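Local coordinates for sgbp-b (Bacteroides uniformis, PDB 7K44), which probably binds xyloglucan at the cell surface, as a surface glycan-binding protein of a polysaccharide utilization locus in a human gut commensal, at residues Val37-Pro42 and Thr47-Val52; Val62-Ala67 and Ile92-Pro97; Val153-Thr156 and Ser161-Leu164; Pro206-Val211 and Thr271-Thr276. All coordinates share one frame; numbering follows the deposited sequence.

Interactions 1 and 2 share the N-terminal beta sandwich: their centres lie about 10 Å apart, and strand 48-54 pairs with strand 91-95, where Ile-51 N comes 2.8 Å from Ile-92 O, a probable hydrogen bond. Interaction 3 belongs to the IPT/TIG domain, its nearest atoms about 11 Å from those of interaction 1. Interaction 4 lies in the xyloglucan-binding domain, about 12 Å from interaction 3 between nearest atoms, whereas the centres of interactions 2 and 4 are about 53 Å apart, on opposite sides of the chain's centre. Just beyond Val-211 of interaction 4 come Asn-213 and Asp-215, which bind calcium together with Asp-241, Lys-243 and Asp-378.

Interaction 1 (Val37-Pro42 and Thr47-Val52); sequences VATTFP and TPLRIV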
loop_
_atom_site.group_PDB
_atom_site.type_symbol
_atom_site.label_atom_id
_atom_site.label_comp_id
_atom_site.label_asym_id
_atom_site.label_seq_id
_atom_site.Cartn_x
_atom_site.Cartn_y
_atom_site.Cartn_z
ATOM N N VAL A 37 -15.944 -17.675 -8.120
ATOM C CA VAL A 37 -17.383 -17.875 -8.068
ATOM C C VAL A 37 -18.010 -16.567 -7.620
ATOM O O VAL A 37 -17.621 -16.009 -6.587
ATOM C CB VAL A 37 -17.756 -19.013 -7.106
ATOM C CG1 VAL A 37 -19.267 -19.139 -7.012
ATOM C CG2 VAL A 37 -17.143 -20.308 -7.590
ATOM N N ALA A 38 -18.950 -16.066 -8.412
ATOM C CA ALA A 38 -19.673 -14.848 -8.092
ATOM C C ALA A 38 -20.952 -15.218 -7.360
ATOM O O ALA A 38 -21.706 -16.085 -7.816
ATOM C CB ALA A 38 -20.020 -14.093 -9.375
ATOM N N THR A 39 -21.186 -14.569 -6.222
ATOM C CA THR A 39 -22.403 -14.787 -5.453
ATOM C C THR A 39 -22.519 -13.710 -4.388
ATOM O O THR A 39 -21.538 -13.043 -4.041
ATOM C CB THR A 39 -22.417 -16.169 -4.790
ATOM O OG1 THR A 39 -23.739 -16.442 -4.313
ATOM C CG2 THR A 39 -21.435 -16.227 -3.621
ATOM N N THR A 40 -23.733 -13.557 -3.870
ATOM C CA THR A 40 -24.004 -12.671 -2.749
ATOM C C THR A 40 -24.112 -13.494 -1.474
ATOM O O THR A 40 -24.623 -14.619 -1.489
ATOM C CB THR A 40 -25.299 -11.881 -2.970
ATOM O OG1 THR A 40 -26.362 -12.773 -3.319
ATOM C CG2 THR A 40 -25.120 -10.870 -4.093
ATOM N N PHE A 41 -23.624 -12.942 -0.387
ATOM C CA PHE A 41 -23.579 -13.633 0.889
ATOM C C PHE A 41 -24.662 -13.106 1.826
ATOM O O PHE A 41 -25.072 -11.944 1.726
ATOM C CB PHE A 41 -22.208 -13.455 1.553
ATOM C CG PHE A 41 -21.098 -14.169 0.840
ATOM C CD1 PHE A 41 -20.921 -15.533 0.999
ATOM C CD2 PHE A 41 -20.234 -13.478 0.001
ATOM C CE1 PHE A 41 -19.910 -16.202 0.339
ATOM C CE2 PHE A 41 -19.214 -14.139 -0.665
ATOM C CZ PHE A 41 -19.051 -15.501 -0.500
ATOM N N PRO A 42 -25.176 -13.951 2.732
ATOM C CA PRO A 42 -24.843 -15.378 2.819
ATOM C C PRO A 42 -25.550 -16.141 1.715
ATOM O O PRO A 42 -26.561 -15.671 1.199
ATOM C CB PRO A 42 -25.401 -15.778 4.179
ATOM C CG PRO A 42 -26.564 -14.869 4.370
ATOM C CD PRO A 42 -26.141 -13.550 3.771
ATOM N N THR A 47 -30.117 -18.777 -3.739
ATOM C CA THR A 47 -29.197 -17.694 -4.079
ATOM C C THR A 47 -28.487 -18.004 -5.393
ATOM O O THR A 47 -27.910 -19.083 -5.540
ATOM C CB THR A 47 -28.154 -17.515 -2.978
ATOM O OG1 THR A 47 -28.809 -17.091 -1.779
ATOM C CG2 THR A 47 -27.133 -16.458 -3.392
ATOM N N PRO A 48 -28.469 -17.080 -6.351
ATOM C CA PRO A 48 -27.758 -17.350 -7.603
ATOM C C PRO A 48 -26.253 -17.341 -7.400
ATOM O O PRO A 48 -25.708 -16.507 -6.672
ATOM C CB PRO A 48 -28.188 -16.188 -8.513
ATOM C CG PRO A 48 -29.393 -15.606 -7.868
ATOM C CD PRO A 48 -29.237 -15.827 -6.403
ATOM N N LEU A 49 -25.582 -18.288 -8.055
ATOM C CA LEU A 49 -24.129 -18.318 -8.117
ATOM C C LEU A 49 -23.709 -18.406 -9.576
ATOM O O LEU A 49 -24.442 -18.941 -10.416
ATOM C CB LEU A 49 -23.534 -19.536 -7.370
ATOM C CG LEU A 49 -23.708 -19.627 -5.854
ATOM C CD1 LEU A 49 -24.949 -20.427 -5.508
ATOM C CD2 LEU A 49 -22.488 -20.275 -5.209
ATOM N N ARG A 50 -22.511 -17.902 -9.874
ATOM C CA ARG A 50 -21.925 -18.084 -11.195
ATOM C C ARG A 50 -20.494 -18.574 -11.041
ATOM O O ARG A 50 -19.656 -17.871 -10.469
ATOM C CB ARG A 50 -21.966 -16.784 -12.004
ATOM C CG ARG A 50 -21.654 -17.003 -13.479
ATOM C CD ARG A 50 -21.552 -15.677 -14.241
ATOM N NE ARG A 50 -22.834 -14.986 -14.331
ATOM C CZ ARG A 50 -23.001 -13.823 -14.958
ATOM N NH1 ARG A 50 -21.968 -13.232 -15.545
ATOM N NH2 ARG A 50 -24.194 -13.251 -14.993
ATOM N N ILE A 51 -20.215 -19.761 -11.569
ATOM C CA ILE A 51 -18.845 -20.256 -11.635
ATOM C C ILE A 51 -18.162 -19.643 -12.850
ATOM O O ILE A 51 -18.655 -19.766 -13.976
ATOM C CB ILE A 51 -18.825 -21.786 -11.719
ATOM C CG1 ILE A 51 -19.569 -22.400 -10.539
ATOM C CG2 ILE A 51 -17.382 -22.284 -11.785
ATOM C CD1 ILE A 51 -19.735 -23.920 -10.664
ATOM N N VAL A 52 -17.017 -19.004 -12.626
ATOM C CA VAL A 52 -16.255 -18.331 -13.675
ATOM C C VAL A 52 -14.932 -19.061 -13.852
ATOM O O VAL A 52 -14.156 -19.196 -12.900
ATOM C CB VAL A 52 -16.024 -16.853 -13.338
ATOM C CG1 VAL A 52 -15.174 -16.194 -14.416
ATOM C CG2 VAL A 52 -17.355 -16.149 -13.191
HETATM O O HOH W 1 -26.185 -13.999 -5.963
HETATM O O HOH W 2 -28.195 -13.939 -1.039
#
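Val-37 and Leu-49 meet on the inner face of an antiparallel beta hairpin, strands 33-39 and 48-54, at the edge of one sheet of the N-terminal sandwich. Val-37 CG1 lies 3.9 Å from Leu-49 CD2; Ile-51 points to the same side, onto strand 103-110, while Val-37 and Leu-49 touch strand 114-120. Ala-38 and Arg-50 form a hydrogen-bonded pair, N to O both ways, with their side chains on the other face. Thr-39 holds OG1 anti to its own N (chi1 -167°), which carries the hydroxyl across to donate to Pro-48 O at 3.1 Å, tilted 31° from the carbonyl plane. The same rotation sets CG2 over one face of the Phe-41 ring, offset toward its rim. A valine in place of Thr-39 has no hydroxyl to give, and Pro-48 O would probably be left to a water, the hairpin's open end less firmly tied. Thr-47 CG2 packs against Thr-39 OG1 at 3.5 Å, while Thr-47 OG1 bonds to Glu-44 N. Two waters bridge the splayed end: one hydrogen-bonds to Thr-40 OG1, Pro-42 O and Thr-47 OG1, and the other joins Thr-40 OG1 at 2.9 Å and donates to Pro-48 O at 2.6 Å.

Interaction 2 (Val62-Ala67 and Ile92-Pro97); sequences VYFTTA and ISFNAP
Phe-64 reaches from strand 59-65 toward Phe-94 of the facing sheet and Pro-97 in the loop that follows its strand, and the two phenylalanine side chains come from opposite directions. At CB the side chain already points at the other segment, and chi1 of -63° sets CG anti to the carbonyl carbon, which aims one long side of the ring at Pro-97. Along that side Phe-64 CD1 comes 4.3 Å from Pro-97 CG. The next atom, CE1, touches two partners at once, Pro-97 CD and Phe-94 CE2, each 3.8 Å away. At the tip, CZ touches Phe-94 CE2 at 3.8 Å and Phe-94 CZ at 3.9 Å. The Phe-64 and Phe-94 rings meet rim to rim, neither lying over the other, with centroids 6.0 Å apart and planes at 73°. On the far side of the Phe-94 ring, CE1 is 4.4 Å from Val-62 CG1. Val-80 touches Val-62, Phe-64 and Phe-94, and Phe-119 adds an edge-to-face partner for Phe-64. Cutting Phe-64 back to an alanine would remove the ring, and is likely to open a gap beside Pro-97 and let the Phe-94 ring shift. Such interlocking of apolar side chains from two antiparallel sheets is the core of a beta sandwich, here with a strand order consistent with an immunoglobulin-like domain.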
loop_
_atom_site.group_PDB
_atom_site.type_symbol
_atom_site.label_atom_id
_atom_site.label_comp_id
_atom_site.label_asym_id
_atom_site.label_seq_id
_atom_site.Cartn_x
_atom_site.Cartn_y
_atom_site.Cartn_z
ATOM N N VAL A 62 -22.249 -31.081 -11.594
ATOM C CA VAL A 62 -21.857 -29.945 -10.771
ATOM C C VAL A 62 -22.342 -30.250 -9.364
ATOM O O VAL A 62 -23.509 -30.612 -9.176
ATOM C CB VAL A 62 -22.477 -28.633 -11.290
ATOM C CG1 VAL A 62 -22.101 -27.462 -10.378
ATOM C CG2 VAL A 62 -22.023 -28.370 -12.712
ATOM N N TYR A 63 -21.454 -30.144 -8.380
ATOM C CA TYR A 63 -21.884 -30.507 -7.035
ATOM C C TYR A 63 -21.003 -29.837 -5.990
ATOM O O TYR A 63 -19.844 -29.505 -6.253
ATOM C CB TYR A 63 -21.901 -32.030 -6.824
ATOM C CG TYR A 63 -20.560 -32.722 -6.986
ATOM C CD1 TYR A 63 -20.103 -33.116 -8.238
ATOM C CD2 TYR A 63 -19.756 -32.994 -5.882
ATOM C CE1 TYR A 63 -18.881 -33.753 -8.392
ATOM C CE2 TYR A 63 -18.532 -33.629 -6.026
ATOM C CZ TYR A 63 -18.097 -34.006 -7.280
ATOM O OH TYR A 63 -16.878 -34.634 -7.429
ATOM N N PHE A 64 -21.584 -29.641 -4.806
ATOM C CA PHE A 64 -20.845 -29.264 -3.613
ATOM C C PHE A 64 -20.432 -30.527 -2.871
ATOM O O PHE A 64 -21.183 -31.512 -2.825
ATOM C CB PHE A 64 -21.722 -28.415 -2.692
ATOM C CG PHE A 64 -22.149 -27.095 -3.289
ATOM C CD1 PHE A 64 -23.282 -27.009 -4.085
ATOM C CD2 PHE A 64 -21.428 -25.936 -3.032
ATOM C CE1 PHE A 64 -23.689 -25.782 -4.623
ATOM C CE2 PHE A 64 -21.827 -24.710 -3.568
ATOM C CZ PHE A 64 -22.961 -24.643 -4.367
ATOM N N THR A 65 -19.235 -30.492 -2.296
ATOM C CA THR A 65 -18.678 -31.628 -1.570
ATOM C C THR A 65 -18.071 -31.142 -0.261
ATOM O O THR A 65 -17.572 -30.019 -0.165
ATOM C CB THR A 65 -17.630 -32.383 -2.401
ATOM O OG1 THR A 65 -17.216 -33.563 -1.690
ATOM C CG2 THR A 65 -16.406 -31.539 -2.687
ATOM N N THR A 66 -18.107 -32.004 0.757
ATOM C CA THR A 66 -17.385 -31.690 1.984
ATOM C C THR A 66 -15.878 -31.836 1.816
ATOM O O THR A 66 -15.121 -31.270 2.615
ATOM C CB THR A 66 -17.867 -32.584 3.126
ATOM O OG1 THR A 66 -17.916 -33.940 2.671
ATOM C CG2 THR A 66 -19.245 -32.151 3.597
ATOM N N ALA A 67 -15.428 -32.570 0.803
ATOM C CA ALA A 67 -14.004 -32.736 0.558
ATOM C C ALA A 67 -13.345 -31.401 0.228
ATOM O O ALA A 67 -13.933 -30.526 -0.415
ATOM C CB ALA A 67 -13.770 -33.703 -0.599
ATOM N N ILE A 92 -20.814 -20.778 -15.602
ATOM C CA ILE A 92 -21.923 -21.675 -15.288
ATOM C C ILE A 92 -22.799 -21.005 -14.238
ATOM O O ILE A 92 -22.305 -20.605 -13.177
ATOM C CB ILE A 92 -21.420 -23.028 -14.747
ATOM C CG1 ILE A 92 -20.498 -23.720 -15.747
ATOM C CG2 ILE A 92 -22.601 -23.923 -14.415
ATOM C CD1 ILE A 92 -19.725 -24.885 -15.129
ATOM N N SER A 93 -24.098 -20.904 -14.515
ATOM C CA SER A 93 -25.030 -20.242 -13.612
ATOM C C SER A 93 -25.992 -21.252 -13.004
ATOM O O SER A 93 -26.472 -22.154 -13.695
ATOM C CB SER A 93 -25.813 -19.151 -14.345
ATOM O OG SER A 93 -24.953 -18.068 -14.670
ATOM N N PHE A 94 -26.285 -21.089 -11.714
ATOM C CA PHE A 94 -27.290 -21.918 -11.057
ATOM C C PHE A 94 -27.718 -21.265 -9.752
ATOM O O PHE A 94 -27.023 -20.403 -9.215
ATOM C CB PHE A 94 -26.773 -23.340 -10.790
ATOM C CG PHE A 94 -25.611 -23.399 -9.834
ATOM C CD1 PHE A 94 -24.311 -23.276 -10.295
ATOM C CD2 PHE A 94 -25.826 -23.566 -8.474
ATOM C CE1 PHE A 94 -23.236 -23.324 -9.412
ATOM C CE2 PHE A 94 -24.759 -23.616 -7.584
ATOM C CZ PHE A 94 -23.460 -23.503 -8.054
ATOM N N ASN A 95 -28.850 -21.727 -9.223
ATOM C CA ASN A 95 -29.355 -21.273 -7.933
ATOM C C ASN A 95 -28.985 -22.291 -6.858
ATOM O O ASN A 95 -29.035 -23.500 -7.101
ATOM C CB ASN A 95 -30.874 -21.095 -7.988
ATOM C CG ASN A 95 -31.287 -20.012 -8.967
ATOM O OD1 ASN A 95 -30.527 -19.078 -9.222
ATOM N ND2 ASN A 95 -32.473 -20.150 -9.538
ATOM N N ALA A 96 -28.600 -21.796 -5.682
ATOM C CA ALA A 96 -28.073 -22.676 -4.645
ATOM C C ALA A 96 -29.119 -23.714 -4.257
ATOM O O ALA A 96 -30.264 -23.350 -3.960
ATOM C CB ALA A 96 -27.699 -21.868 -3.408
ATOM N N PRO A 97 -28.766 -24.997 -4.229
ATOM C CA PRO A 97 -29.726 -26.023 -3.802
ATOM C C PRO A 97 -30.025 -25.925 -2.314
ATOM O O PRO A 97 -29.291 -25.309 -1.536
ATOM C CB PRO A 97 -29.014 -27.340 -4.136
ATOM C CG PRO A 97 -27.557 -26.983 -4.168
ATOM C CD PRO A 97 -27.485 -25.570 -4.668
#

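Interaction 3 (Val153-Thr156 and Ser161-Leu164); sequences VSIT and SVDL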
loop_
_atom_site.group_PDB
_atom_site.type_symbol
_atom_site.label_atom_id
_atom_site.label_comp_id
_atom_site.label_asym_id
_atom_site.label_seq_id
_atom_site.Cartn_x
_atom_site.Cartn_y
_atom_site.Cartn_z
ATOM N N VAL A 153 -18.616 -1.574 1.800
ATOM C CA VAL A 153 -19.571 -0.596 2.293
ATOM C C VAL A 153 -18.936 0.778 2.452
ATOM O O VAL A 153 -19.552 1.792 2.119
ATOM C CB VAL A 153 -20.181 -1.091 3.622
ATOM C CG1 VAL A 153 -21.030 -0.012 4.261
ATOM C CG2 VAL A 153 -21.005 -2.348 3.381
ATOM N N SER A 154 -17.708 0.835 2.959
ATOM C CA SER A 154 -17.085 2.126 3.201
ATOM C C SER A 154 -15.588 1.934 3.351
ATOM O O SER A 154 -15.111 0.853 3.702
ATOM C CB SER A 154 -17.647 2.796 4.460
ATOM O OG SER A 154 -17.366 2.016 5.614
ATOM N N ILE A 155 -14.854 3.009 3.061
ATOM C CA ILE A 155 -13.444 3.129 3.405
ATOM C C ILE A 155 -13.288 4.448 4.144
ATOM O O ILE A 155 -13.634 5.509 3.609
ATOM C CB ILE A 155 -12.540 3.074 2.163
ATOM C CG1 ILE A 155 -12.816 1.799 1.364
ATOM C CG2 ILE A 155 -11.071 3.149 2.584
ATOM C CD1 ILE A 155 -11.970 1.645 0.125
ATOM N N THR A 156 -12.801 4.381 5.380
ATOM C CA THR A 156 -12.806 5.532 6.266
ATOM C C THR A 156 -11.440 5.714 6.916
ATOM O O THR A 156 -10.632 4.783 7.019
ATOM C CB THR A 156 -13.877 5.389 7.356
ATOM O OG1 THR A 156 -13.586 4.239 8.159
ATOM C CG2 THR A 156 -15.256 5.211 6.722
ATOM N N SER A 161 -14.350 9.941 4.830
ATOM C CA SER A 161 -14.835 8.753 4.138
ATOM C C SER A 161 -14.542 8.870 2.650
ATOM O O SER A 161 -14.719 9.934 2.054
ATOM C CB SER A 161 -16.345 8.549 4.362
ATOM O OG SER A 161 -16.770 7.258 3.944
ATOM N N VAL A 162 -14.107 7.764 2.058
ATOM C CA VAL A 162 -13.656 7.738 0.672
ATOM C C VAL A 162 -14.853 7.783 -0.272
ATOM O O VAL A 162 -15.878 7.124 -0.042
ATOM C CB VAL A 162 -12.819 6.469 0.444
ATOM C CG1 VAL A 162 -12.583 6.215 -1.033
ATOM C CG2 VAL A 162 -11.505 6.556 1.213
ATOM N N ASP A 163 -14.724 8.569 -1.341
ATOM C CA ASP A 163 -15.692 8.565 -2.436
ATOM C C ASP A 163 -15.635 7.207 -3.126
ATOM O O ASP A 163 -14.648 6.883 -3.792
ATOM C CB ASP A 163 -15.340 9.689 -3.413
ATOM C CG ASP A 163 -16.304 9.778 -4.606
ATOM O OD1 ASP A 163 -17.133 8.865 -4.815
ATOM O OD2 ASP A 163 -16.222 10.779 -5.349
ATOM N N LEU A 164 -16.693 6.402 -2.974
ATOM C CA LEU A 164 -16.650 5.040 -3.496
ATOM C C LEU A 164 -16.621 4.986 -5.021
ATOM O O LEU A 164 -16.236 3.956 -5.578
ATOM C CB LEU A 164 -17.792 4.187 -2.929
ATOM C CG LEU A 164 -17.721 3.872 -1.428
ATOM C CD1 LEU A 164 -18.895 2.998 -1.009
ATOM C CD2 LEU A 164 -16.393 3.222 -1.048
HETATM O O HOH W 3 -16.485 5.289 2.000
#
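Ile-155 and Val-162 lean over one another obliquely, their CG2 methyls 3.7 Å apart. Each methyl owes its place to a different torsion: Ile-155 CG2 is anti to its backbone N, whereas Val-162 CG2 sits beside its own N (chi1 of Val-162 167°) and is thereby brought also against Ile-155 O, at 3.4 Å. The backbones of the same two residues join in a nearly straight bond, Val-162 N to Ile-155 O at 2.8 Å, the donor lying almost in line with the carbonyl (C=O...N 170°). Both side chains point into the sandwich of the IPT/TIG domain, an immunoglobulin-like fold, where Phe-178 of the opposing sheet and Val-167 touch both of them. Strand 152-157 here pairs with the short strand 160-161 at the sheet's edge, and Thr-156 faces Ser-161 across a non-hydrogen-bonded antiparallel pair. On that outer face Thr-156 CG2 lies 3.8 Å from Ser-161 OG. As the chains diverge, a water bridges them: it accepts from Ile-155 N and Ser-161 OG and donates to Val-162 O at 2.8 Å. Farther along, Leu-164 swings its branched end back toward strand 152-157, with CD1 3.4 Å from Val-153 O and CD2 4.4 Å from Ser-154 CA. Val-153 and Ser-154 together oppose Thr-193 on the strand's other flank, a classic beta bulge.

Interaction 4 (Pro206-Val211 and Thr271-Thr276); sequences PLENIV and TAFLPT
One face of the Phe-273 ring is covered by the side chain of Glu-208, whose CG sits 3.5 Å from the ring centroid and only 7° off the normal, a CH-pi contact. Glu-208 CD continues over the same face and the carboxylate oxygens overhang the rim near CE1 and CZ, the two planes 16° apart, with OE2 3.4 Å from Phe-273 CZ. Glu-208 belongs to a 3-10 turn, residues 207-209, that leads into strand 210-212 of the xyloglucan-binding domain; Phe-273 comes from the loop between strands 255-264 and 283-291. A bend at chi2 (90°) folds the glutamate flat along the ring. OE1 is held by Thr-187 OG1, and Thr-187 also touches Phe-273, a contact consistent with this face lying against the IPT/TIG domain. The amide of Asn-209 behaves differently: its plane is nearly perpendicular to the ring, and it approaches at the ring's root, OD1 being 3.7 Å from Phe-273 CB. ND2 hydrogen-bonds to Val-382 O on strand 371-384, its main partner, which positions the amide between strand and loop. Leu-274 packs beside this nitrogen, CB 4.1 Å from ND2. Across to the loop, Asn-209 ND2 gives a weak bond to Phe-273 O at 3.4 Å.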
loop_
_atom_site.group_PDB
_atom_site.type_symbol
_atom_site.label_atom_id
_atom_site.label_comp_id
_atom_site.label_asym_id
_atom_site.label_seq_id
_atom_site.Cartn_x
_atom_site.Cartn_y
_atom_site.Cartn_z
ATOM N N PRO A 206 -0.222 9.812 10.646
ATOM C CA PRO A 206 0.414 10.261 11.905
ATOM C C PRO A 206 0.955 11.686 11.837
ATOM O O PRO A 206 2.166 11.966 11.940
ATOM C CB PRO A 206 1.522 9.222 12.100
ATOM C CG PRO A 206 1.912 8.843 10.712
ATOM C CD PRO A 206 0.631 8.864 9.903
ATOM N N LEU A 207 0.030 12.635 11.697
ATOM C CA LEU A 207 0.426 14.041 11.596
ATOM C C LEU A 207 1.162 14.528 12.837
ATOM O O LEU A 207 2.033 15.400 12.739
ATOM C CB LEU A 207 -0.802 14.920 11.377
ATOM C CG LEU A 207 -1.443 14.858 9.999
ATOM C CD1 LEU A 207 -2.641 15.792 9.945
ATOM C CD2 LEU A 207 -0.407 15.230 8.944
ATOM N N GLU A 208 0.807 13.998 14.008
ATOM C CA GLU A 208 1.453 14.409 15.244
ATOM C C GLU A 208 2.930 14.047 15.258
ATOM O O GLU A 208 3.693 14.621 16.046
ATOM C CB GLU A 208 0.731 13.751 16.421
ATOM C CG GLU A 208 -0.683 14.281 16.660
ATOM C CD GLU A 208 -1.758 13.514 15.898
ATOM O OE1 GLU A 208 -1.413 12.713 15.001
ATOM O OE2 GLU A 208 -2.959 13.706 16.202
ATOM N N ASN A 209 3.349 13.113 14.403
ATOM C CA ASN A 209 4.720 12.631 14.359
ATOM C C ASN A 209 5.560 13.316 13.291
ATOM O O ASN A 209 6.726 12.953 13.112
ATOM C CB ASN A 209 4.737 11.118 14.139
ATOM C CG ASN A 209 4.107 10.364 15.289
ATOM O OD1 ASN A 209 2.916 10.538 15.578
ATOM N ND2 ASN A 209 4.895 9.525 15.951
ATOM N N ILE A 210 5.005 14.321 12.608
ATOM C CA ILE A 210 5.732 15.060 11.582
ATOM C C ILE A 210 6.804 15.927 12.229
ATOM O O ILE A 210 6.532 16.660 13.193
ATOM C CB ILE A 210 4.748 15.917 10.770
ATOM C CG1 ILE A 210 3.914 15.041 9.838
ATOM C CG2 ILE A 210 5.486 16.991 9.966
ATOM C CD1 ILE A 210 4.688 14.543 8.612
ATOM N N VAL A 211 8.032 15.837 11.705
ATOM C CA VAL A 211 9.147 16.672 12.151
ATOM C C VAL A 211 9.549 17.720 11.122
ATOM O O VAL A 211 10.285 18.665 11.469
ATOM C CB VAL A 211 10.369 15.831 12.580
ATOM C CG1 VAL A 211 9.965 14.841 13.660
ATOM C CG2 VAL A 211 10.984 15.105 11.380
ATOM N N THR A 271 4.350 13.452 23.498
ATOM C CA THR A 271 4.624 12.139 24.080
ATOM C C THR A 271 3.425 11.205 24.015
ATOM O O THR A 271 3.603 9.985 24.103
ATOM C CB THR A 271 5.092 12.257 25.532
ATOM O OG1 THR A 271 4.110 12.975 26.292
ATOM C CG2 THR A 271 6.420 12.997 25.608
ATOM N N ALA A 272 2.211 11.738 23.868
ATOM C CA ALA A 272 1.051 10.868 23.713
ATOM C C ALA A 272 1.086 10.104 22.400
ATOM O O ALA A 272 0.379 9.100 22.256
ATOM C CB ALA A 272 -0.244 11.672 23.825
ATOM N N PHE A 273 1.895 10.557 21.445
ATOM C CA PHE A 273 2.009 9.910 20.152
ATOM C C PHE A 273 3.366 9.270 19.916
ATOM O O PHE A 273 3.524 8.542 18.932
ATOM C CB PHE A 273 1.680 10.915 19.040
ATOM C CG PHE A 273 0.271 11.421 19.113
ATOM C CD1 PHE A 273 -0.743 10.757 18.445
ATOM C CD2 PHE A 273 -0.049 12.528 19.888
ATOM C CE1 PHE A 273 -2.048 11.202 18.523
ATOM C CE2 PHE A 273 -1.356 12.971 19.976
ATOM C CZ PHE A 273 -2.356 12.307 19.286
ATOM N N LEU A 274 4.337 9.508 20.794
ATOM C CA LEU A 274 5.619 8.825 20.731
ATOM C C LEU A 274 6.249 8.879 22.115
ATOM O O LEU A 274 6.827 9.905 22.490
ATOM C CB LEU A 274 6.521 9.491 19.690
ATOM C CG LEU A 274 7.893 8.869 19.429
ATOM C CD1 LEU A 274 7.832 7.355 19.462
ATOM C CD2 LEU A 274 8.440 9.351 18.096
ATOM N N PRO A 275 6.149 7.812 22.905
ATOM C CA PRO A 275 6.668 7.867 24.276
ATOM C C PRO A 275 8.168 8.124 24.316
ATOM O O PRO A 275 8.933 7.651 23.470
ATOM C CB PRO A 275 6.329 6.484 24.840
ATOM C CG PRO A 275 5.155 6.040 24.020
ATOM C CD PRO A 275 5.415 6.564 22.640
ATOM N N THR A 276 8.581 8.867 25.341
ATOM C CA THR A 276 9.976 9.265 25.470
ATOM C C THR A 276 10.914 8.062 25.513
ATOM O O THR A 276 12.004 8.097 24.930
ATOM C CB THR A 276 10.133 10.127 26.721
ATOM O OG1 THR A 276 9.196 11.208 26.660
ATOM C CG2 THR A 276 11.533 10.696 26.803
#